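Local atomic coordinates of glycerol kinase, putative (Plasmodium falciparum, PDB entry 2W40), a protein that probably transfers a phosphate group from ATP to glycerol to give sn-glycerol 3-phosphate, the reaction expected of an FGGY-family glycerol kinase. Residues T115-K120 with S139-L144; T132-Y137 with K206-T211; I380-L385 with M424-D429; K419-M424 with A474-K479. All blocks are in the same frame, centred on the assembly; numbering follows the deposited sequence.

Contact 1: residues T115-K120 with S139-L144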
# COMPACT_ATOMS: atom_id res chain seq x y z
N THR C 115 26.27 -8.18 -5.15
CA THR C 115 26.22 -8.54 -6.56
C THR C 115 27.62 -8.59 -7.17
O THR C 115 28.01 -9.60 -7.77
CB THR C 115 25.32 -7.59 -7.28
OG1 THR C 115 24.03 -7.68 -6.70
CG2 THR C 115 25.27 -7.89 -8.83
N GLU C 116 28.44 -7.62 -6.86
CA GLU C 116 29.83 -7.57 -7.39
C GLU C 116 30.73 -8.70 -6.92
O GLU C 116 31.40 -9.43 -7.72
CB GLU C 116 30.45 -6.23 -7.07
CG GLU C 116 31.91 -6.14 -7.47
CD GLU C 116 32.75 -5.09 -6.81
OE1 GLU C 116 32.27 -4.18 -6.13
OE2 GLU C 116 33.97 -5.22 -7.02
N PHE C 117 30.73 -8.91 -5.57
CA PHE C 117 31.55 -9.93 -5.02
C PHE C 117 31.06 -11.31 -5.34
O PHE C 117 31.88 -12.28 -5.49
CB PHE C 117 31.63 -9.76 -3.48
CG PHE C 117 32.69 -8.77 -3.04
CD1 PHE C 117 32.66 -7.48 -3.52
CD2 PHE C 117 33.73 -9.14 -2.22
CE1 PHE C 117 33.66 -6.57 -3.15
CE2 PHE C 117 34.71 -8.26 -1.82
CZ PHE C 117 34.70 -6.96 -2.30
N SER C 118 29.73 -11.51 -5.38
CA SER C 118 29.20 -12.84 -5.70
C SER C 118 29.67 -13.39 -7.04
O SER C 118 29.80 -14.56 -7.20
CB SER C 118 27.69 -12.95 -5.61
OG SER C 118 27.16 -12.58 -4.31
N ALA C 119 29.95 -12.49 -7.97
CA ALA C 119 30.44 -12.94 -9.30
C ALA C 119 31.90 -13.32 -9.31
O ALA C 119 32.47 -13.90 -10.33
CB ALA C 119 30.21 -11.83 -10.29
N LYS C 120 32.60 -13.01 -8.25
CA LYS C 120 34.04 -13.26 -8.10
C LYS C 120 34.48 -14.39 -7.23
O LYS C 120 35.64 -14.69 -7.22
CB LYS C 120 34.72 -11.96 -7.60
CG LYS C 120 34.70 -10.88 -8.71
CD LYS C 120 35.42 -9.61 -8.26
CE LYS C 120 34.56 -8.33 -8.33
NZ LYS C 120 35.02 -7.23 -9.32
N SER C 139 27.38 -9.52 8.90
CA SER C 139 28.10 -8.28 9.21
C SER C 139 29.10 -7.88 8.10
O SER C 139 29.36 -6.67 7.92
CB SER C 139 28.90 -8.42 10.51
OG SER C 139 28.06 -8.80 11.57
N ALA C 140 29.68 -8.90 7.45
CA ALA C 140 30.94 -8.68 6.66
C ALA C 140 30.78 -7.58 5.59
O ALA C 140 31.66 -6.72 5.46
CB ALA C 140 31.39 -9.94 5.97
N PHE C 141 29.70 -7.62 4.83
CA PHE C 141 29.60 -6.57 3.75
C PHE C 141 29.35 -5.19 4.28
O PHE C 141 29.75 -4.21 3.66
CB PHE C 141 28.53 -6.90 2.70
CG PHE C 141 28.99 -7.93 1.68
CD1 PHE C 141 29.63 -7.50 0.53
CD2 PHE C 141 28.79 -9.27 1.87
CE1 PHE C 141 30.09 -8.38 -0.44
CE2 PHE C 141 29.25 -10.16 0.90
CZ PHE C 141 29.91 -9.70 -0.26
N LYS C 142 28.74 -5.11 5.46
CA LYS C 142 28.64 -3.80 6.18
C LYS C 142 30.00 -3.28 6.64
O LYS C 142 30.28 -2.08 6.53
CB LYS C 142 27.65 -4.00 7.31
CG LYS C 142 26.34 -4.20 6.61
CD LYS C 142 25.76 -5.48 6.91
CE LYS C 142 24.68 -5.44 7.89
NZ LYS C 142 23.42 -5.72 7.23
N ILE C 143 30.84 -4.18 7.09
CA ILE C 143 32.14 -3.78 7.53
C ILE C 143 32.88 -3.27 6.27
O ILE C 143 33.58 -2.26 6.31
CB ILE C 143 32.86 -4.99 8.12
CG1 ILE C 143 32.21 -5.44 9.49
CG2 ILE C 143 34.37 -4.69 8.31
CD1 ILE C 143 32.58 -6.95 9.96
N LEU C 144 32.82 -4.07 5.18
CA LEU C 144 33.43 -3.68 3.93
C LEU C 144 32.96 -2.31 3.45
O LEU C 144 33.76 -1.43 3.06
CB LEU C 144 33.21 -4.72 2.87
CG LEU C 144 33.84 -4.42 1.46
CD1 LEU C 144 35.34 -4.23 1.51
CD2 LEU C 144 33.42 -5.57 0.49

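Contact 2: residues T132-Y137 with K206-T211. With EDO (1,2-ethanediol), chain B.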
# COMPACT_ATOMS: atom_id res chain seq x y z
N THR C 132 26.97 -19.82 5.08
CA THR C 132 26.10 -18.98 4.29
C THR C 132 26.78 -18.58 2.96
O THR C 132 27.99 -18.59 2.89
CB THR C 132 25.73 -17.62 5.08
OG1 THR C 132 24.65 -16.94 4.42
CG2 THR C 132 27.02 -16.76 5.35
N TYR C 133 25.91 -18.25 2.01
CA TYR C 133 26.37 -17.48 0.81
C TYR C 133 26.50 -16.00 1.19
O TYR C 133 26.05 -15.59 2.25
CB TYR C 133 25.37 -17.64 -0.29
CG TYR C 133 25.09 -19.04 -0.80
CD1 TYR C 133 26.06 -19.94 -0.95
CD2 TYR C 133 23.82 -19.43 -1.05
CE1 TYR C 133 25.86 -21.17 -1.53
CE2 TYR C 133 23.57 -20.72 -1.50
CZ TYR C 133 24.64 -21.58 -1.77
OH TYR C 133 24.42 -22.89 -2.26
N PHE C 134 27.21 -15.21 0.36
CA PHE C 134 27.19 -13.76 0.52
C PHE C 134 25.74 -13.31 0.53
O PHE C 134 24.91 -13.74 -0.29
CB PHE C 134 27.90 -13.07 -0.69
CG PHE C 134 29.41 -13.28 -0.77
CD1 PHE C 134 30.20 -13.63 0.34
CD2 PHE C 134 30.08 -13.14 -1.97
CE1 PHE C 134 31.62 -13.81 0.25
CE2 PHE C 134 31.48 -13.35 -2.02
CZ PHE C 134 32.23 -13.58 -0.95
N ASN C 135 25.49 -12.31 1.39
CA ASN C 135 24.19 -11.70 1.49
C ASN C 135 24.31 -10.30 2.09
O ASN C 135 25.39 -9.90 2.48
CB ASN C 135 23.24 -12.63 2.27
CG ASN C 135 23.72 -12.90 3.68
OD1 ASN C 135 24.18 -11.93 4.39
ND2 ASN C 135 23.56 -14.17 4.14
N THR C 136 23.20 -9.59 2.15
CA THR C 136 23.17 -8.24 2.69
C THR C 136 22.99 -8.20 4.20
O THR C 136 22.97 -7.09 4.80
CB THR C 136 22.07 -7.36 2.07
OG1 THR C 136 20.84 -7.97 2.40
CG2 THR C 136 22.20 -7.29 0.52
N TYR C 137 22.84 -9.39 4.77
CA TYR C 137 22.27 -9.64 6.13
C TYR C 137 23.41 -9.73 7.19
O TYR C 137 23.34 -9.07 8.27
CB TYR C 137 21.50 -10.96 6.02
CG TYR C 137 20.91 -11.54 7.29
CD1 TYR C 137 20.45 -10.72 8.34
CD2 TYR C 137 20.70 -12.87 7.36
CE1 TYR C 137 19.84 -11.34 9.51
CE2 TYR C 137 20.17 -13.45 8.49
CZ TYR C 137 19.69 -12.69 9.53
OH TYR C 137 19.13 -13.34 10.63
N LYS C 206 40.45 -11.34 4.47
CA LYS C 206 41.10 -10.75 3.27
C LYS C 206 40.09 -10.30 2.26
O LYS C 206 40.16 -9.17 1.74
CB LYS C 206 42.14 -11.73 2.65
CG LYS C 206 42.82 -11.20 1.43
CD LYS C 206 43.77 -12.25 0.75
CE LYS C 206 44.62 -11.66 -0.44
NZ LYS C 206 45.28 -10.35 -0.04
N ILE C 207 39.06 -11.11 2.05
CA ILE C 207 38.02 -10.74 1.12
C ILE C 207 37.41 -9.43 1.54
O ILE C 207 37.22 -8.54 0.70
CB ILE C 207 36.90 -11.87 1.05
CG1 ILE C 207 37.42 -13.16 0.40
CG2 ILE C 207 35.64 -11.36 0.33
CD1 ILE C 207 36.40 -14.40 0.52
N PHE C 208 37.16 -9.29 2.86
CA PHE C 208 36.44 -8.15 3.33
C PHE C 208 37.31 -6.95 3.73
O PHE C 208 36.84 -6.01 4.37
CB PHE C 208 35.47 -8.59 4.40
CG PHE C 208 34.32 -9.39 3.82
CD1 PHE C 208 33.37 -8.79 3.00
CD2 PHE C 208 34.21 -10.79 4.05
CE1 PHE C 208 32.35 -9.54 2.39
CE2 PHE C 208 33.19 -11.53 3.47
CZ PHE C 208 32.27 -10.92 2.65
N ASN C 209 38.58 -7.02 3.39
CA ASN C 209 39.61 -5.94 3.61
C ASN C 209 39.92 -5.66 5.06
O ASN C 209 40.36 -4.51 5.47
CB ASN C 209 39.09 -4.61 3.00
CG ASN C 209 38.95 -4.59 1.50
OD1 ASN C 209 38.76 -5.60 0.77
ND2 ASN C 209 38.97 -3.38 1.00
N ILE C 210 39.75 -6.69 5.87
CA ILE C 210 40.11 -6.62 7.27
C ILE C 210 41.56 -7.04 7.34
O ILE C 210 41.83 -8.24 7.45
CB ILE C 210 39.23 -7.50 8.17
CG1 ILE C 210 37.76 -7.02 8.05
CG2 ILE C 210 39.77 -7.52 9.59
CD1 ILE C 210 36.77 -7.97 8.55
N THR C 211 42.47 -6.05 7.25
CA THR C 211 43.89 -6.33 7.08
C THR C 211 44.62 -6.66 8.35
O THR C 211 45.77 -7.13 8.32
CB THR C 211 44.61 -5.09 6.47
OG1 THR C 211 44.36 -4.00 7.36
CG2 THR C 211 44.08 -4.72 5.10
C1 EDO B . 22.77 -20.90 2.24
O1 EDO B . 21.84 -21.95 1.88
C2 EDO B . 22.12 -19.55 2.27
O2 EDO B . 23.03 -18.58 2.59

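Contact 3: residues I380-L385 with M424-D429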
# COMPACT_ATOMS: atom_id res chain seq x y z
N ILE C 380 -5.18 -4.53 4.57
CA ILE C 380 -3.72 -4.36 4.29
C ILE C 380 -2.90 -4.90 5.45
O ILE C 380 -1.91 -5.58 5.25
CB ILE C 380 -3.40 -2.88 3.96
CG1 ILE C 380 -4.22 -2.46 2.68
CG2 ILE C 380 -1.88 -2.62 3.94
CD1 ILE C 380 -4.20 -0.90 2.36
N VAL C 381 -3.31 -4.54 6.66
CA VAL C 381 -2.69 -5.08 7.89
C VAL C 381 -2.72 -6.61 7.93
O VAL C 381 -1.67 -7.27 8.10
CB VAL C 381 -3.36 -4.42 9.16
CG1 VAL C 381 -2.85 -5.14 10.46
CG2 VAL C 381 -3.06 -2.96 9.15
N ARG C 382 -3.90 -7.19 7.71
CA ARG C 382 -4.05 -8.65 7.66
C ARG C 382 -3.17 -9.27 6.62
O ARG C 382 -2.58 -10.30 6.86
CB ARG C 382 -5.54 -9.04 7.47
CG ARG C 382 -5.72 -10.52 7.44
CD ARG C 382 -7.14 -11.00 7.29
NE ARG C 382 -6.98 -12.42 7.12
CZ ARG C 382 -7.27 -13.37 7.98
NH1 ARG C 382 -7.99 -13.13 9.09
NH2 ARG C 382 -6.89 -14.59 7.69
N ALA C 383 -3.04 -8.61 5.47
CA ALA C 383 -2.31 -9.21 4.34
C ALA C 383 -0.80 -9.27 4.77
O ALA C 383 -0.06 -10.18 4.45
CB ALA C 383 -2.50 -8.33 2.99
N LEU C 384 -0.35 -8.20 5.45
CA LEU C 384 1.10 -8.16 5.89
C LEU C 384 1.33 -9.40 6.84
O LEU C 384 2.29 -10.16 6.67
CB LEU C 384 1.52 -6.87 6.54
CG LEU C 384 2.97 -6.84 6.97
CD1 LEU C 384 3.70 -5.53 6.68
CD2 LEU C 384 3.13 -7.28 8.45
N LEU C 385 0.36 -9.61 7.74
CA LEU C 385 0.45 -10.69 8.73
C LEU C 385 0.40 -12.04 8.05
O LEU C 385 1.22 -12.93 8.29
CB LEU C 385 -0.68 -10.51 9.73
CG LEU C 385 -0.49 -9.30 10.65
CD1 LEU C 385 -1.75 -9.21 11.56
CD2 LEU C 385 0.80 -9.34 11.47
N MET C 424 -1.92 -17.17 14.86
CA MET C 424 -1.28 -18.48 15.05
C MET C 424 -2.06 -19.58 14.32
O MET C 424 -1.48 -20.53 13.75
CB MET C 424 -1.14 -18.73 16.53
CG MET C 424 -0.11 -17.87 17.25
SD MET C 424 1.50 -17.65 16.24
CE MET C 424 2.05 -19.23 16.52
N GLN C 425 -3.40 -19.47 14.29
CA GLN C 425 -4.21 -20.47 13.58
C GLN C 425 -3.89 -20.43 12.06
O GLN C 425 -3.72 -21.44 11.44
CB GLN C 425 -5.68 -20.25 13.86
CG GLN C 425 -6.52 -21.37 13.23
CD GLN C 425 -6.20 -22.77 13.78
OE1 GLN C 425 -6.43 -23.01 14.95
NE2 GLN C 425 -5.74 -23.63 12.95
N PHE C 426 -3.78 -19.21 11.53
CA PHE C 426 -3.44 -19.03 10.10
C PHE C 426 -2.05 -19.60 9.81
O PHE C 426 -1.85 -20.26 8.80
CB PHE C 426 -3.50 -17.57 9.70
CG PHE C 426 -3.37 -17.35 8.25
CD1 PHE C 426 -4.44 -17.52 7.40
CD2 PHE C 426 -2.16 -17.01 7.66
CE1 PHE C 426 -4.34 -17.32 6.07
CE2 PHE C 426 -2.08 -16.85 6.30
CZ PHE C 426 -3.17 -16.98 5.52
N ASN C 427 -1.09 -19.35 10.70
CA ASN C 427 0.25 -19.95 10.54
C ASN C 427 0.19 -21.46 10.51
O ASN C 427 0.72 -22.13 9.64
CB ASN C 427 1.21 -19.49 11.68
CG ASN C 427 1.86 -18.14 11.40
OD1 ASN C 427 3.06 -18.08 11.11
ND2 ASN C 427 1.08 -17.06 11.48
N SER C 428 -0.56 -22.04 11.49
CA SER C 428 -0.65 -23.52 11.57
C SER C 428 -1.31 -24.08 10.34
O SER C 428 -0.80 -25.07 9.77
CB SER C 428 -1.42 -23.95 12.81
OG SER C 428 -1.45 -25.37 12.87
N ASP C 429 -2.39 -23.39 9.87
CA ASP C 429 -3.12 -23.73 8.67
C ASP C 429 -2.16 -23.71 7.43
O ASP C 429 -2.03 -24.70 6.65
CB ASP C 429 -4.25 -22.79 8.43
CG ASP C 429 -5.42 -22.99 9.31
OD1 ASP C 429 -5.47 -23.98 10.07
OD2 ASP C 429 -6.33 -22.11 9.23

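Contact 4: residues K419-M424 with A474-K479. With EDO (1,2-ethanediol), chain D.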
# COMPACT_ATOMS: atom_id res chain seq x y z
N LYS C 419 0.46 -14.76 20.95
CA LYS C 419 -0.82 -14.59 21.71
C LYS C 419 -2.07 -14.30 20.87
O LYS C 419 -3.19 -14.34 21.38
CB LYS C 419 -0.60 -13.49 22.75
CG LYS C 419 0.60 -13.79 23.65
CD LYS C 419 0.52 -15.22 24.25
CE LYS C 419 1.87 -15.78 24.75
NZ LYS C 419 2.44 -16.77 23.86
N ASN C 420 -1.86 -13.99 19.56
CA ASN C 420 -2.88 -13.61 18.60
C ASN C 420 -3.32 -14.94 18.04
O ASN C 420 -2.68 -15.54 17.15
CB ASN C 420 -2.24 -12.65 17.60
CG ASN C 420 -3.11 -12.26 16.46
OD1 ASN C 420 -4.12 -12.91 16.14
ND2 ASN C 420 -2.70 -11.12 15.80
N LYS C 421 -4.45 -15.44 18.56
CA LYS C 421 -4.98 -16.76 18.14
C LYS C 421 -5.31 -16.86 16.65
O LYS C 421 -4.95 -17.87 16.06
CB LYS C 421 -6.22 -17.20 18.95
CG LYS C 421 -5.89 -17.55 20.41
CD LYS C 421 -7.15 -17.37 21.28
CE LYS C 421 -7.17 -18.25 22.52
NZ LYS C 421 -8.53 -18.94 22.67
N PRO C 422 -6.03 -15.88 16.05
CA PRO C 422 -6.23 -16.03 14.60
C PRO C 422 -4.96 -16.00 13.78
O PRO C 422 -4.84 -16.72 12.82
CB PRO C 422 -7.15 -14.89 14.20
CG PRO C 422 -7.16 -13.98 15.35
CD PRO C 422 -6.81 -14.73 16.61
N PHE C 423 -4.00 -15.24 14.21
CA PHE C 423 -2.69 -15.29 13.52
C PHE C 423 -2.01 -16.63 13.64
O PHE C 423 -1.60 -17.25 12.60
CB PHE C 423 -1.77 -14.19 14.13
CG PHE C 423 -0.41 -14.14 13.52
CD1 PHE C 423 -0.20 -13.84 12.19
CD2 PHE C 423 0.71 -14.46 14.29
CE1 PHE C 423 1.12 -13.78 11.60
CE2 PHE C 423 1.98 -14.43 13.70
CZ PHE C 423 2.19 -14.05 12.38
N MET C 424 -1.92 -17.17 14.86
CA MET C 424 -1.28 -18.48 15.05
C MET C 424 -2.06 -19.58 14.32
O MET C 424 -1.48 -20.53 13.75
CB MET C 424 -1.14 -18.73 16.53
CG MET C 424 -0.11 -17.87 17.25
SD MET C 424 1.50 -17.65 16.24
CE MET C 424 2.05 -19.23 16.52
N ALA C 474 -0.55 -23.14 24.92
CA ALA C 474 -1.45 -23.14 23.78
C ALA C 474 -0.86 -24.05 22.70
O ALA C 474 0.36 -24.19 22.58
CB ALA C 474 -1.77 -21.70 23.21
N VAL C 475 -1.77 -24.66 21.98
CA VAL C 475 -1.52 -25.58 20.88
C VAL C 475 -2.47 -25.20 19.74
O VAL C 475 -3.64 -24.88 19.91
CB VAL C 475 -1.58 -27.06 21.26
CG1 VAL C 475 -1.29 -28.02 20.08
CG2 VAL C 475 -0.49 -27.36 22.29
N PHE C 476 -1.90 -25.21 18.55
CA PHE C 476 -2.60 -25.07 17.28
C PHE C 476 -2.36 -26.20 16.34
O PHE C 476 -1.23 -26.69 16.17
CB PHE C 476 -2.18 -23.72 16.60
CG PHE C 476 -2.51 -22.51 17.42
CD1 PHE C 476 -3.73 -21.86 17.29
CD2 PHE C 476 -1.64 -22.10 18.39
CE1 PHE C 476 -4.03 -20.83 18.07
CE2 PHE C 476 -1.91 -21.07 19.22
CZ PHE C 476 -3.09 -20.43 19.10
N HIS C 477 -3.44 -26.67 15.73
CA HIS C 477 -3.33 -27.67 14.71
C HIS C 477 -3.98 -27.07 13.45
O HIS C 477 -4.89 -26.28 13.58
CB HIS C 477 -4.15 -28.92 15.11
CG HIS C 477 -3.89 -29.44 16.48
ND1 HIS C 477 -3.03 -30.50 16.73
CD2 HIS C 477 -4.45 -29.12 17.68
CE1 HIS C 477 -3.03 -30.76 18.03
NE2 HIS C 477 -3.88 -29.95 18.63
N SER C 478 -3.65 -27.56 12.28
CA SER C 478 -4.34 -27.07 11.08
C SER C 478 -5.82 -27.44 11.03
O SER C 478 -6.17 -28.59 11.31
CB SER C 478 -3.69 -27.65 9.83
OG SER C 478 -4.44 -27.24 8.68
N LYS C 479 -6.62 -26.44 10.64
CA LYS C 479 -8.09 -26.57 10.44
C LYS C 479 -8.44 -26.31 8.96
O LYS C 479 -9.59 -26.29 8.58
CB LYS C 479 -8.83 -25.61 11.36
CG LYS C 479 -8.81 -26.06 12.79
CD LYS C 479 -9.57 -25.02 13.54
CE LYS C 479 -9.61 -25.34 15.03
NZ LYS C 479 -10.66 -24.63 15.78
C1 EDO D . -0.77 -31.17 10.68
O1 EDO D . -1.92 -31.24 9.85
C2 EDO D . -0.84 -29.81 11.32
O2 EDO D . -1.73 -29.78 12.42

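Contact 1: residues T115-K120 with S139-L144
Phe117 and Phe141 mark the closest approach of the two backbones, their CA atoms 9.6 Å apart, where helix 111-118 faces helix 140-149. At this separation the gap is bridged by large side chains alone. CB of Phe117 is 3.7 Å from CZ of Phe141 and lies at the edge of the Phe141 ring, close to its plane. That edge is turned toward the face of Phe117 in an offset edge-to-face pair, with ring centroids 5.5 Å apart and planes at 83°. The other end of the Phe117 ring is taken by Leu144, whose CD2 comes within 3.4 Å of Phe117 CZ. Leu144 directs CG away from its own backbone N (chi1 -179°), which carries the isobutyl group across to the neighbouring helix. Phe117 is thus touched near its root by one side chain and near its far end by the other. Phe141 also makes edge-to-face pairs with Phe134 and Phe208, which places the contact in an aromatic cluster of the N-terminal domain. The chemistry is wholly apolar, so these two segments meet through shape and ring orientation, without a hydrogen bond or salt bridge between them.

Contact 2: residues T132-Y137 with K206-T211
Phe134 reaches Ile207 and Phe208 with the far half of its ring, from an irregular loop whose nearest CA-CA distance to the other segment, Phe134 to Phe208, is 11.2 Å. Its CB does not aim straight at them; chi1 of -69° sets CG opposite the carbonyl carbon and swings the ring across the gap. Along one side of the ring, CD1 lies 4.1 Å from Phe208 CZ, and the next atom, CE1, closes to 3.8 Å from the same Phe208 CZ. At the tip, Phe134 CZ meets Ile207 CG2 at 4.3 Å. The rings form an offset edge-to-face pair in which Phe208 offers its edge to the face of Phe134, with centroids 5.8 Å apart and planes at 76°. Ile207 CG2 also lies over the centre of the Phe208 ring, so the methyl group backs one aromatic ring while touching the other. Both residues sit where helix 202-207 ends in a Schellman motif with Asn209 at positive phi. On the loop, Asn135 OD1 accepts from Tyr137 N at 2.9 Å in an Asx turn, and Tyr137 OH hydrogen-bonds a bound glycerol. Tyr133 N donates to O2 of an ethanediol at 3.0 Å, and the diol's C1 lies over one face of the Tyr133 ring. Polar groups therefore shape the loop and the helix end locally, whereas the link between them is made of hydrocarbon and depends on how the two rings are turned.

Contact 3: residues I380-L385 with M424-D429
Between residues 380-385 and 424-429 the close approach is that of Phe426 to Arg382; farther along helix 377-403, Phe426 also packs on Glu386 and Ala389. Early in the second segment, Gln425 NE2 donates to Asp429 OD1 one turn on (2.9 Å, N-H...O angle 147°); the acceptor lies near the Gln425 amide plane, but the carboxylate is met from well above its own plane. Phe426 follows, with CB directed at the opposing helix and CG opposite its backbone N (chi1 -171°), which extends the ring toward the arginine. Phe426 CD1 is 3.8 Å from Arg382 NH2, and Phe426 CE1 is 4.1 Å from that same NH2. Guanidinium and ring planes are nearly perpendicular, 88° apart, and the nitrogen approaches the ring obliquely. At the end of the segment, Asp429 OD1 has a second donor in Lys479 N, so this oxygen takes donors from its own helix and from the segment after strand 472-476. Across the contact, Arg382 is stretched out from CG to NE, forms a salt bridge through NE with Glu386 of its own helix and hydrogen-bonds Cys340 O through NH1. The contact belongs to the C-terminal domain, with the Arg382 side chain about 10 Å from that of Ser334, a residue that binds ADP in another structure of this protein. The buried positive charge is thus probably balanced chiefly by Glu386, while Phe426 adds apolar cover beside one terminal nitrogen.

Contact 4: residues K419-M424 with A474-K479
Phe476 and Met424 both set CG opposite their own carbonyl carbon, with chi1 of -61° and -71°, and these rotations lay the phenyl face against the root of the methionine. Met424 then bends at its next two torsions, so its sulfur end turns away and CB is left as the main point of touch. This CB stands 3.6 Å from the centroid of the Phe476 ring and 12° off the ring normal, a CH-pi contact over the centre of the face. Farther along, Met424 CG is 4.2 Å from Phe476 CE2. The first turn of the helix adds a second patch: the carbonyl O of Lys421 is 3.7 Å from Phe476 CE1, and the aliphatic CG of Lys421 lies 4.2 Å from Phe476 CZ. Helix 421-431 is the connection of a beta-alpha-beta crossover between the neighbouring parallel strands 411-414 and 435-438, and strand 472-476 runs antiparallel beside the latter at the margin of the C-terminal sheet. Phe476 packs this edge strand against the crossover helix. Asn420 is the N-cap of that helix: its OD1 accepts from Phe423 N at 3.0 Å, with the donor well above the amide carbonyl plane. Close to this helix start is Ser334, which binds ADP in another structure of the protein and is about 6 Å from Lys421 between side chains. Beyond the strand, Ser478 N donates to O2 of an ethanediol at 2.9 Å, and Asn432 OD1 hydrogen-bonds the same molecule.

The contacts fall into two pairs. Contacts 1 and 2, with centres about 5 Å apart, meet through the packing of Phe141 against Phe208, and Lys142 NZ probably hydrogen-bonds Thr136 O. Contacts 3 and 4, about 10 Å apart between centres, share Met424 and helix 421-431; the probable bond from Gln425 NE2 to His477 O also ties them. Centres of different pairs are 34 to 40 Å apart. Tyr137, on the loop of contact 2, hydrogen-bonds a bound glycerol, whereas in contact 4 the Met424 side chain is about 8 Å from Gly416, which binds ADP in another structure of this protein; this is consistent with substrate and nucleotide meeting between two actin-like domains.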